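Local coordinates for protein group 3 allergen SMIPP-S YvT004A06 (Sarcoptes scabiei type hominis, PDB 3H7T) that has the trypsin-like serine protease fold but belongs to a set of inactivated mite paralogues, so it probably does not cleave peptide bonds as its active relatives do, at residues I51-G56 and I89-P94; L31-V36 and I95-K100; K5-T10 and L139-F144. All coordinates share one frame; numbering follows the deposited sequence.

Contact 1 of 3, residues I51-G56 and I89-P94; sequences ISIHYG and IETEMP
Ile53 and Thr91, with their CA atoms 7.8 Å apart, mark where strand 51-55 passes strand 89-91 at a steep 75°, the axes coming no nearer than 8.9 Å. This is a meeting across the inside of a closed antiparallel barrel, the first of the two barrels of the trypsin-like fold: the two strands are not neighbours in the sheet but both pair with strand 65-74, and their apolar side chains fill the interior between them. Ile53 does most of the touching. Its terminal CD1 touches two methyl branches of the other strand, 3.7 Å from Ile89 CG2 and 3.9 Å from Thr91 CG2. A second torsion of 92°, well away from a staggered value, places CD1 of Ile53 against both methyls. The two isoleucines lie alongside, pointing opposite ways, while the threonine branch comes in across Ile53. Toward the start of both segments, CD1 of Ile89 meets Ile51 CG2 at 4.2 Å. Val18 and Val36, from other strands of the barrel, add to this hydrophobic filling. Tyr55, at the end of the strand, adds a polar link to its packing on Ile95: its OH is hydrogen-bonded to the backbone N of Lys96 and also to a water, 2.6 Å away, which donates in turn to the carbonyl O of Pro94. The turn carrying Pro94 is braced from within, for Thr91 OG1 donates to Met93 O at 2.7 Å, standing above the carbonyl plane by 43°.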
loop_
_atom_site.group_PDB
_atom_site.type_symbol
_atom_site.label_atom_id
_atom_site.label_comp_id
_atom_site.label_asym_id
_atom_site.label_seq_id
_atom_site.Cartn_x
_atom_site.Cartn_y
_atom_site.Cartn_z
ATOM N N ILE A 51 -4.209 -16.562 -1.497
ATOM C CA ILE A 51 -4.108 -15.263 -0.829
ATOM C C ILE A 51 -4.935 -15.214 0.458
ATOM O O ILE A 51 -6.100 -15.616 0.476
ATOM C CB ILE A 51 -4.503 -14.104 -1.784
ATOM C CG1 ILE A 51 -3.546 -14.053 -2.986
ATOM C CG2 ILE A 51 -4.513 -12.755 -1.046
ATOM C CD1 ILE A 51 -4.061 -13.213 -4.156
ATOM N N SER A 52 -4.310 -14.723 1.525
ATOM C CA SER A 52 -4.957 -14.550 2.820
ATOM C C SER A 52 -4.889 -13.086 3.256
ATOM O O SER A 52 -3.903 -12.395 2.996
ATOM C CB SER A 52 -4.286 -15.441 3.872
ATOM O OG SER A 52 -5.012 -15.422 5.092
ATOM N N ILE A 53 -5.949 -12.625 3.912
ATOM C CA ILE A 53 -5.998 -11.285 4.485
ATOM C C ILE A 53 -5.967 -11.414 6.006
ATOM O O ILE A 53 -6.860 -12.032 6.598
ATOM C CB ILE A 53 -7.260 -10.500 4.024
ATOM C CG1 ILE A 53 -7.205 -10.221 2.520
ATOM C CG2 ILE A 53 -7.403 -9.183 4.780
ATOM C CD1 ILE A 53 -7.890 -11.297 1.677
ATOM N N HIS A 54 -4.945 -10.825 6.624
ATOM C CA HIS A 54 -4.747 -10.894 8.073
ATOM C C HIS A 54 -5.074 -9.537 8.680
ATOM O O HIS A 54 -4.425 -8.540 8.359
ATOM C CB HIS A 54 -3.303 -11.328 8.396
ATOM C CG HIS A 54 -2.987 -11.369 9.862
ATOM N ND1 HIS A 54 -3.504 -12.323 10.709
ATOM C CD2 HIS A 54 -2.184 -10.588 10.622
ATOM C CE1 HIS A 54 -3.045 -12.119 11.932
ATOM N NE2 HIS A 54 -2.246 -11.069 11.905
ATOM N N TYR A 55 -6.092 -9.505 9.542
ATOM C CA TYR A 55 -6.604 -8.256 10.108
ATOM C C TYR A 55 -6.780 -8.278 11.632
ATOM O O TYR A 55 -6.847 -9.349 12.245
ATOM C CB TYR A 55 -7.915 -7.846 9.417
ATOM C CG TYR A 55 -9.151 -8.692 9.695
ATOM C CD1 TYR A 55 -9.982 -8.411 10.781
ATOM C CD2 TYR A 55 -9.516 -9.734 8.842
ATOM C CE1 TYR A 55 -11.129 -9.155 11.025
ATOM C CE2 TYR A 55 -10.659 -10.491 9.077
ATOM C CZ TYR A 55 -11.467 -10.191 10.168
ATOM O OH TYR A 55 -12.609 -10.928 10.407
ATOM N N GLY A 56 -6.843 -7.086 12.224
ATOM C CA GLY A 56 -7.088 -6.915 13.654
ATOM C C GLY A 56 -5.925 -7.237 14.576
ATOM O O GLY A 56 -6.128 -7.471 15.764
ATOM N N ILE A 89 -8.930 -6.746 -3.555
ATOM C CA ILE A 89 -9.194 -8.111 -3.158
ATOM C C ILE A 89 -10.567 -8.167 -2.513
ATOM O O ILE A 89 -10.869 -7.392 -1.603
ATOM C CB ILE A 89 -8.110 -8.635 -2.176
ATOM C CG1 ILE A 89 -6.721 -8.575 -2.829
ATOM C CG2 ILE A 89 -8.434 -10.062 -1.731
ATOM C CD1 ILE A 89 -5.540 -8.746 -1.848
ATOM N N GLU A 90 -11.411 -9.063 -3.014
ATOM C CA GLU A 90 -12.679 -9.355 -2.356
ATOM C C GLU A 90 -12.492 -10.583 -1.470
ATOM O O GLU A 90 -11.925 -11.584 -1.908
ATOM C CB GLU A 90 -13.798 -9.577 -3.382
ATOM C CG GLU A 90 -15.150 -9.890 -2.752
ATOM C CD GLU A 90 -16.275 -10.037 -3.763
ATOM O OE1 GLU A 90 -16.045 -9.850 -4.981
ATOM O OE2 GLU A 90 -17.405 -10.330 -3.329
ATOM N N THR A 91 -12.955 -10.497 -0.226
ATOM C CA THR A 91 -12.810 -11.599 0.729
ATOM C C THR A 91 -13.898 -12.658 0.554
ATOM O O THR A 91 -14.989 -12.368 0.036
ATOM C CB THR A 91 -12.774 -11.098 2.197
ATOM O OG1 THR A 91 -13.971 -10.369 2.504
ATOM C CG2 THR A 91 -11.569 -10.200 2.425
ATOM N N GLU A 92 -13.579 -13.888 0.963
ATOM C CA GLU A 92 -14.526 -15.008 0.955
ATOM C C GLU A 92 -15.662 -14.784 1.944
ATOM O O GLU A 92 -16.829 -15.034 1.633
ATOM C CB GLU A 92 -13.814 -16.323 1.289
ATOM C CG GLU A 92 -13.095 -16.978 0.115
ATOM C CD GLU A 92 -14.009 -17.818 -0.770
ATOM O OE1 GLU A 92 -15.250 -17.727 -0.638
ATOM O OE2 GLU A 92 -13.478 -18.576 -1.612
ATOM N N MET A 93 -15.301 -14.324 3.139
ATOM C CA MET A 93 -16.254 -14.008 4.195
ATOM C C MET A 93 -16.060 -12.545 4.595
ATOM O O MET A 93 -14.980 -11.992 4.387
ATOM C CB MET A 93 -16.037 -14.929 5.403
ATOM C CG MET A 93 -16.113 -16.418 5.088
ATOM N N PRO A 94 -17.103 -11.907 5.160
ATOM C CA PRO A 94 -16.976 -10.502 5.552
ATOM C C PRO A 94 -15.965 -10.276 6.675
ATOM O O PRO A 94 -15.824 -11.107 7.567
ATOM C CB PRO A 94 -18.387 -10.140 6.031
ATOM C CG PRO A 94 -19.276 -11.137 5.382
ATOM C CD PRO A 94 -18.483 -12.397 5.346
HETATM O O HOH W 1 -13.574 -12.338 8.397
#

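Contact 2 of 3, residues L31-V36 and I95-K100; sequences LTANFV and IKLDDK
A single, very short and almost perfectly straight hydrogen bond joins Ile95 to Ala33: Ile95 N donates to Ala33 O at 2.6 Å, with 178° at the hydrogen and the donor in the carbonyl plane. Ala33 O also lies 3.4 Å from Ile95 CB. CG1 sits close by as well, because the first torsion of -60° turns it to the side of the backbone N and thus toward the bond. From there the chain runs on into the barrel, where Ile95 CD1 reaches Val36 CG2 at 3.8 Å and the two side chains cross at about a right angle. Residues 31-34 connect the antiparallel barrel strands 26-30 and 35-38, and 35-36 begin the second of these. The connection holds an ST turn, in which Thr32 OG1 accepts from Asn34 N at 3.2 Å, and a classic beta bulge that sets Leu31 and Thr32 against Phe35. Phe35 O consequently takes two backbone donors, Leu31 N and Thr32 N. Beyond Ile95 the other segment bends through an inverse gamma turn centred on Lys96. After it Leu97 points toward the other segment, its CD1 methyl 4.4 Å from Ala33 CB, which also rests 3.8 Å from Ile95 O. Farther on, an Asx turn shapes the loop, with Lys100 N donating from above the carboxylate plane to Asp98 OD1, an oxygen that also accepts from the backbone N of Thr101 and Thr102.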
loop_
_atom_site.group_PDB
_atom_site.type_symbol
_atom_site.label_atom_id
_atom_site.label_comp_id
_atom_site.label_asym_id
_atom_site.label_seq_id
_atom_site.Cartn_x
_atom_site.Cartn_y
_atom_site.Cartn_z
ATOM N N LEU A 31 -11.213 -1.226 2.728
ATOM C CA LEU A 31 -12.150 -0.284 2.107
ATOM C C LEU A 31 -13.595 -0.505 2.580
ATOM O O LEU A 31 -14.300 0.453 2.930
ATOM C CB LEU A 31 -12.037 -0.338 0.577
ATOM C CG LEU A 31 -10.685 0.123 0.016
ATOM C CD1 LEU A 31 -10.694 0.117 -1.503
ATOM C CD2 LEU A 31 -10.280 1.499 0.550
ATOM N N THR A 32 -14.026 -1.765 2.577
ATOM C CA THR A 32 -15.327 -2.173 3.129
ATOM C C THR A 32 -15.163 -3.537 3.782
ATOM O O THR A 32 -14.085 -4.135 3.712
ATOM C CB THR A 32 -16.454 -2.277 2.052
ATOM O OG1 THR A 32 -16.231 -3.418 1.214
ATOM C CG2 THR A 32 -16.549 -1.015 1.191
ATOM N N ALA A 33 -16.237 -4.042 4.384
ATOM C CA ALA A 33 -16.223 -5.349 5.036
ATOM C C ALA A 33 -15.879 -6.488 4.074
ATOM O O ALA A 33 -15.510 -7.579 4.500
ATOM C CB ALA A 33 -17.563 -5.612 5.719
ATOM N N ASN A 34 -15.997 -6.221 2.779
ATOM C CA ASN A 34 -15.772 -7.224 1.740
ATOM C C ASN A 34 -14.574 -6.936 0.833
ATOM O O ASN A 34 -14.132 -7.816 0.092
ATOM C CB ASN A 34 -17.045 -7.374 0.897
ATOM C CG ASN A 34 -18.257 -7.727 1.741
ATOM O OD1 ASN A 34 -18.378 -8.849 2.241
ATOM N ND2 ASN A 34 -19.153 -6.763 1.916
ATOM N N PHE A 35 -14.039 -5.716 0.903
ATOM C CA PHE A 35 -12.983 -5.291 -0.026
ATOM C C PHE A 35 -11.715 -4.730 0.634
ATOM O O PHE A 35 -11.776 -3.898 1.546
ATOM C CB PHE A 35 -13.535 -4.286 -1.040
ATOM C CG PHE A 35 -14.530 -4.881 -2.003
ATOM C CD1 PHE A 35 -14.100 -5.595 -3.119
ATOM C CD2 PHE A 35 -15.898 -4.727 -1.790
ATOM C CE1 PHE A 35 -15.021 -6.154 -4.011
ATOM C CE2 PHE A 35 -16.829 -5.276 -2.674
ATOM C CZ PHE A 35 -16.391 -5.991 -3.788
ATOM N N VAL A 36 -10.570 -5.189 0.137
ATOM C CA VAL A 36 -9.270 -4.707 0.578
ATOM C C VAL A 36 -8.481 -4.220 -0.636
ATOM O O VAL A 36 -8.580 -4.806 -1.710
ATOM C CB VAL A 36 -8.493 -5.822 1.331
ATOM C CG1 VAL A 36 -6.984 -5.544 1.356
ATOM C CG2 VAL A 36 -9.036 -5.983 2.748
ATOM N N ILE A 95 -15.259 -9.155 6.602
ATOM C CA ILE A 95 -14.322 -8.756 7.640
ATOM C C ILE A 95 -15.115 -8.214 8.828
ATOM O O ILE A 95 -15.998 -7.364 8.661
ATOM C CB ILE A 95 -13.324 -7.682 7.115
ATOM C CG1 ILE A 95 -12.526 -8.231 5.928
ATOM C CG2 ILE A 95 -12.385 -7.220 8.223
ATOM C CD1 ILE A 95 -11.717 -7.184 5.168
ATOM N N LYS A 96 -14.804 -8.713 10.020
ATOM C CA LYS A 96 -15.507 -8.303 11.233
ATOM C C LYS A 96 -14.999 -6.964 11.768
ATOM O O LYS A 96 -14.072 -6.918 12.584
ATOM C CB LYS A 96 -15.416 -9.389 12.311
ATOM C CG LYS A 96 -16.241 -10.635 12.018
ATOM C CD LYS A 96 -16.188 -11.630 13.176
ATOM C CE LYS A 96 -17.124 -11.235 14.315
ATOM N NZ LYS A 96 -16.899 -12.074 15.533
ATOM N N LEU A 97 -15.611 -5.882 11.291
ATOM C CA LEU A 97 -15.299 -4.528 11.742
ATOM C C LEU A 97 -15.701 -4.351 13.202
ATOM O O LEU A 97 -16.699 -4.917 13.647
ATOM C CB LEU A 97 -16.023 -3.496 10.873
ATOM C CG LEU A 97 -15.874 -3.539 9.346
ATOM C CD1 LEU A 97 -16.790 -2.503 8.700
ATOM C CD2 LEU A 97 -14.430 -3.324 8.907
ATOM N N ASP A 98 -14.926 -3.571 13.951
ATOM C CA ASP A 98 -15.172 -3.428 15.387
ATOM C C ASP A 98 -14.848 -2.042 15.947
ATOM O O ASP A 98 -14.849 -1.848 17.160
ATOM C CB ASP A 98 -14.406 -4.510 16.165
ATOM C CG ASP A 98 -12.902 -4.302 16.143
ATOM O OD1 ASP A 98 -12.411 -3.469 15.350
ATOM O OD2 ASP A 98 -12.205 -4.988 16.920
ATOM N N ASP A 99 -14.559 -1.089 15.063
ATOM C CA ASP A 99 -14.203 0.280 15.464
ATOM C C ASP A 99 -13.168 0.330 16.608
ATOM O O ASP A 99 -13.239 1.184 17.498
ATOM C CB ASP A 99 -15.460 1.094 15.811
ATOM N N LYS A 100 -12.218 -0.600 16.581
ATOM C CA LYS A 100 -11.129 -0.622 17.548
ATOM C C LYS A 100 -9.844 -1.066 16.859
ATOM O O LYS A 100 -8.904 -0.286 16.728
ATOM C CB LYS A 100 -11.459 -1.545 18.723
ATOM C CG LYS A 100 -10.384 -1.601 19.805
ATOM C CD LYS A 100 -10.800 -2.510 20.964
ATOM C CE LYS A 100 -11.698 -1.787 21.965
ATOM N NZ LYS A 100 -10.954 -0.775 22.774
#

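Contact 3 of 3, residues K5-T10 and L139-F144; sequences KKSDIT and LMEANF
The carboxylate of Glu141 meets Lys5 at one oxygen and Ser7 at the other: Lys5 NZ forms a salt bridge to OE1 at 2.6 Å, and Ser7 OG, which also has Glu12 OE1 as a partner, lies 2.7 Å from OE2 of Glu141. Ala142 O lies at the edge of the Phe144 ring, in its plane, and the ring packs edge-to-face with Phe214. A second carboxylate, that of Asp8, heads an Asx turn, with Thr10 N and Thr10 OG1 reaching OD1 from opposite faces of its plane. The backbones of the two segments form a short antiparallel ladder, which adds strand 5-6, near the N terminus, to strand 140-147 of the second barrel of the trypsin-like fold. Lys5 and Glu141 form its hydrogen-bonded pair: Lys5 N donates to Glu141 O at 2.9 Å, and Glu141 N returns a bond to Lys5 O at 2.8 Å. Both side chains stand on the same face, each with CG between backbone N and carbonyl carbon (chi1 54° and 65°), and their charged ends meet there. OE2 of Glu12 also approaches OE2 of Glu141; the lysine may ease this proximity, or one acid may be protonated. Past the non-hydrogen-bonded pair Lys6-Met140, Ser7 N bonds to Leu139 O at 2.8 Å, and a water donates to both Ser7 O and Leu139 O. The doubly bent Met140 side chain folds back on the opposing backbone, its CE 3.6 Å from Lys6 N. Where the segments part, Ile9 and Leu139 side chains meet at nearly right angles, Ile9 CD1 4.2 Å from Leu139 CD2.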
loop_
_atom_site.group_PDB
_atom_site.type_symbol
_atom_site.label_atom_id
_atom_site.label_comp_id
_atom_site.label_asym_id
_atom_site.label_seq_id
_atom_site.Cartn_x
_atom_site.Cartn_y
_atom_site.Cartn_z
ATOM N N LYS A 5 8.640 3.957 13.541
ATOM C CA LYS A 5 8.630 3.475 14.921
ATOM C C LYS A 5 7.535 2.445 15.114
ATOM O O LYS A 5 6.618 2.348 14.287
ATOM C CB LYS A 5 8.487 4.634 15.913
ATOM C CG LYS A 5 7.301 5.551 15.678
ATOM C CD LYS A 5 7.101 6.467 16.887
ATOM C CE LYS A 5 6.394 7.764 16.513
ATOM N NZ LYS A 5 4.962 7.547 16.182
ATOM N N LYS A 6 7.636 1.672 16.194
ATOM C CA LYS A 6 6.646 0.643 16.489
ATOM C C LYS A 6 5.280 1.278 16.675
ATOM O O LYS A 6 5.139 2.287 17.363
ATOM C CB LYS A 6 7.027 -0.179 17.733
ATOM C CG LYS A 6 6.110 -1.384 17.956
ATOM C CD LYS A 6 6.041 -1.839 19.417
ATOM C CE LYS A 6 7.207 -2.723 19.793
ATOM N NZ LYS A 6 6.902 -3.562 21.006
ATOM N N SER A 7 4.280 0.690 16.035
ATOM C CA SER A 7 2.929 1.192 16.129
ATOM C C SER A 7 2.023 0.184 16.839
ATOM O O SER A 7 2.497 -0.736 17.510
ATOM C CB SER A 7 2.391 1.507 14.732
ATOM O OG SER A 7 1.210 2.290 14.811
ATOM N N ASP A 8 0.721 0.377 16.674
ATOM C CA ASP A 8 -0.296 -0.516 17.212
ATOM C C ASP A 8 -1.461 -0.525 16.233
ATOM O O ASP A 8 -1.752 0.504 15.606
ATOM C CB ASP A 8 -0.759 -0.026 18.583
ATOM C CG ASP A 8 -1.680 -1.009 19.267
ATOM O OD1 ASP A 8 -2.912 -0.851 19.143
ATOM O OD2 ASP A 8 -1.176 -1.953 19.914
ATOM N N ILE A 9 -2.125 -1.672 16.090
ATOM C CA ILE A 9 -3.226 -1.804 15.125
ATOM C C ILE A 9 -4.405 -0.874 15.455
ATOM O O ILE A 9 -5.190 -0.543 14.567
ATOM C CB ILE A 9 -3.679 -3.289 14.914
ATOM C CG1 ILE A 9 -4.528 -3.451 13.642
ATOM C CG2 ILE A 9 -4.438 -3.822 16.136
ATOM C CD1 ILE A 9 -3.806 -3.135 12.316
ATOM N N THR A 10 -4.500 -0.431 16.711
ATOM C CA THR A 10 -5.530 0.543 17.097
ATOM C C THR A 10 -5.214 1.941 16.557
ATOM O O THR A 10 -6.117 2.758 16.378
ATOM C CB THR A 10 -5.824 0.566 18.638
ATOM O OG1 THR A 10 -4.686 1.042 19.362
ATOM C CG2 THR A 10 -6.208 -0.827 19.149
ATOM N N LEU A 139 3.888 -4.183 13.656
ATOM C CA LEU A 139 3.429 -3.087 12.803
ATOM C C LEU A 139 4.238 -1.823 13.119
ATOM O O LEU A 139 4.399 -1.454 14.291
ATOM C CB LEU A 139 1.922 -2.843 12.993
ATOM C CG LEU A 139 1.309 -1.664 12.218
ATOM C CD1 LEU A 139 1.245 -1.996 10.733
ATOM C CD2 LEU A 139 -0.082 -1.321 12.757
ATOM N N MET A 140 4.787 -1.202 12.074
ATOM C CA MET A 140 5.553 0.038 12.204
ATOM C C MET A 140 4.781 1.178 11.552
ATOM O O MET A 140 3.977 0.941 10.649
ATOM C CB MET A 140 6.914 -0.085 11.528
ATOM C CG MET A 140 7.758 -1.304 11.984
ATOM S SD MET A 140 8.235 -1.209 13.720
ATOM C CE MET A 140 9.594 -0.049 13.648
ATOM N N GLU A 141 5.053 2.409 11.982
ATOM C CA GLU A 141 4.443 3.582 11.357
ATOM C C GLU A 141 5.474 4.680 11.133
ATOM O O GLU A 141 6.467 4.759 11.852
ATOM C CB GLU A 141 3.288 4.130 12.216
ATOM C CG GLU A 141 3.756 4.679 13.566
ATOM C CD GLU A 141 2.687 5.437 14.329
ATOM O OE1 GLU A 141 3.002 6.528 14.840
ATOM O OE2 GLU A 141 1.540 4.957 14.426
ATOM N N ALA A 142 5.230 5.524 10.138
ATOM C CA ALA A 142 5.996 6.753 9.966
ATOM C C ALA A 142 5.191 7.803 9.215
ATOM O O ALA A 142 4.292 7.481 8.424
ATOM C CB ALA A 142 7.319 6.484 9.251
ATOM N N ASN A 143 5.522 9.063 9.472
ATOM C CA ASN A 143 5.073 10.144 8.625
ATOM C C ASN A 143 6.094 10.388 7.521
ATOM O O ASN A 143 7.267 10.674 7.789
ATOM C CB ASN A 143 4.776 11.406 9.445
ATOM C CG ASN A 143 3.341 11.422 9.988
ATOM O OD1 ASN A 143 3.009 10.681 10.907
ATOM N ND2 ASN A 143 2.481 12.242 9.387
ATOM N N PHE A 144 5.643 10.222 6.280
ATOM C CA PHE A 144 6.455 10.471 5.094
ATOM C C PHE A 144 6.119 11.859 4.567
ATOM O O PHE A 144 4.942 12.142 4.263
ATOM C CB PHE A 144 6.104 9.465 3.990
ATOM C CG PHE A 144 6.707 8.088 4.161
ATOM C CD1 PHE A 144 7.557 7.576 3.183
ATOM C CD2 PHE A 144 6.378 7.281 5.256
ATOM C CE1 PHE A 144 8.110 6.299 3.299
ATOM C CE2 PHE A 144 6.913 5.992 5.387
ATOM C CZ PHE A 144 7.793 5.497 4.409
HETATM O O HOH W 2 3.525 -2.848 16.567
#

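Following the chain from the N terminus, residues 5-10 come first, then 31-36 and 51-56, and the loops close in reverse order. Contact 1 closes the innermost, when 89-94 returns to 51-56. The chain then runs straight on into 95-100, which closes contact 2 around it; much later 139-144 closes contact 3 around both. The three are thus nested and none cross. Contacts 1 and 2, about 9 Å apart between centres, share the first barrel, where strands 35-38 and 87-91 are neighbours and Tyr55 packs on Ile95. Contact 3 ties the N-terminal segment to the second barrel, touching the others lightly, through Ile9 on Gly56 and Thr10 on Lys100.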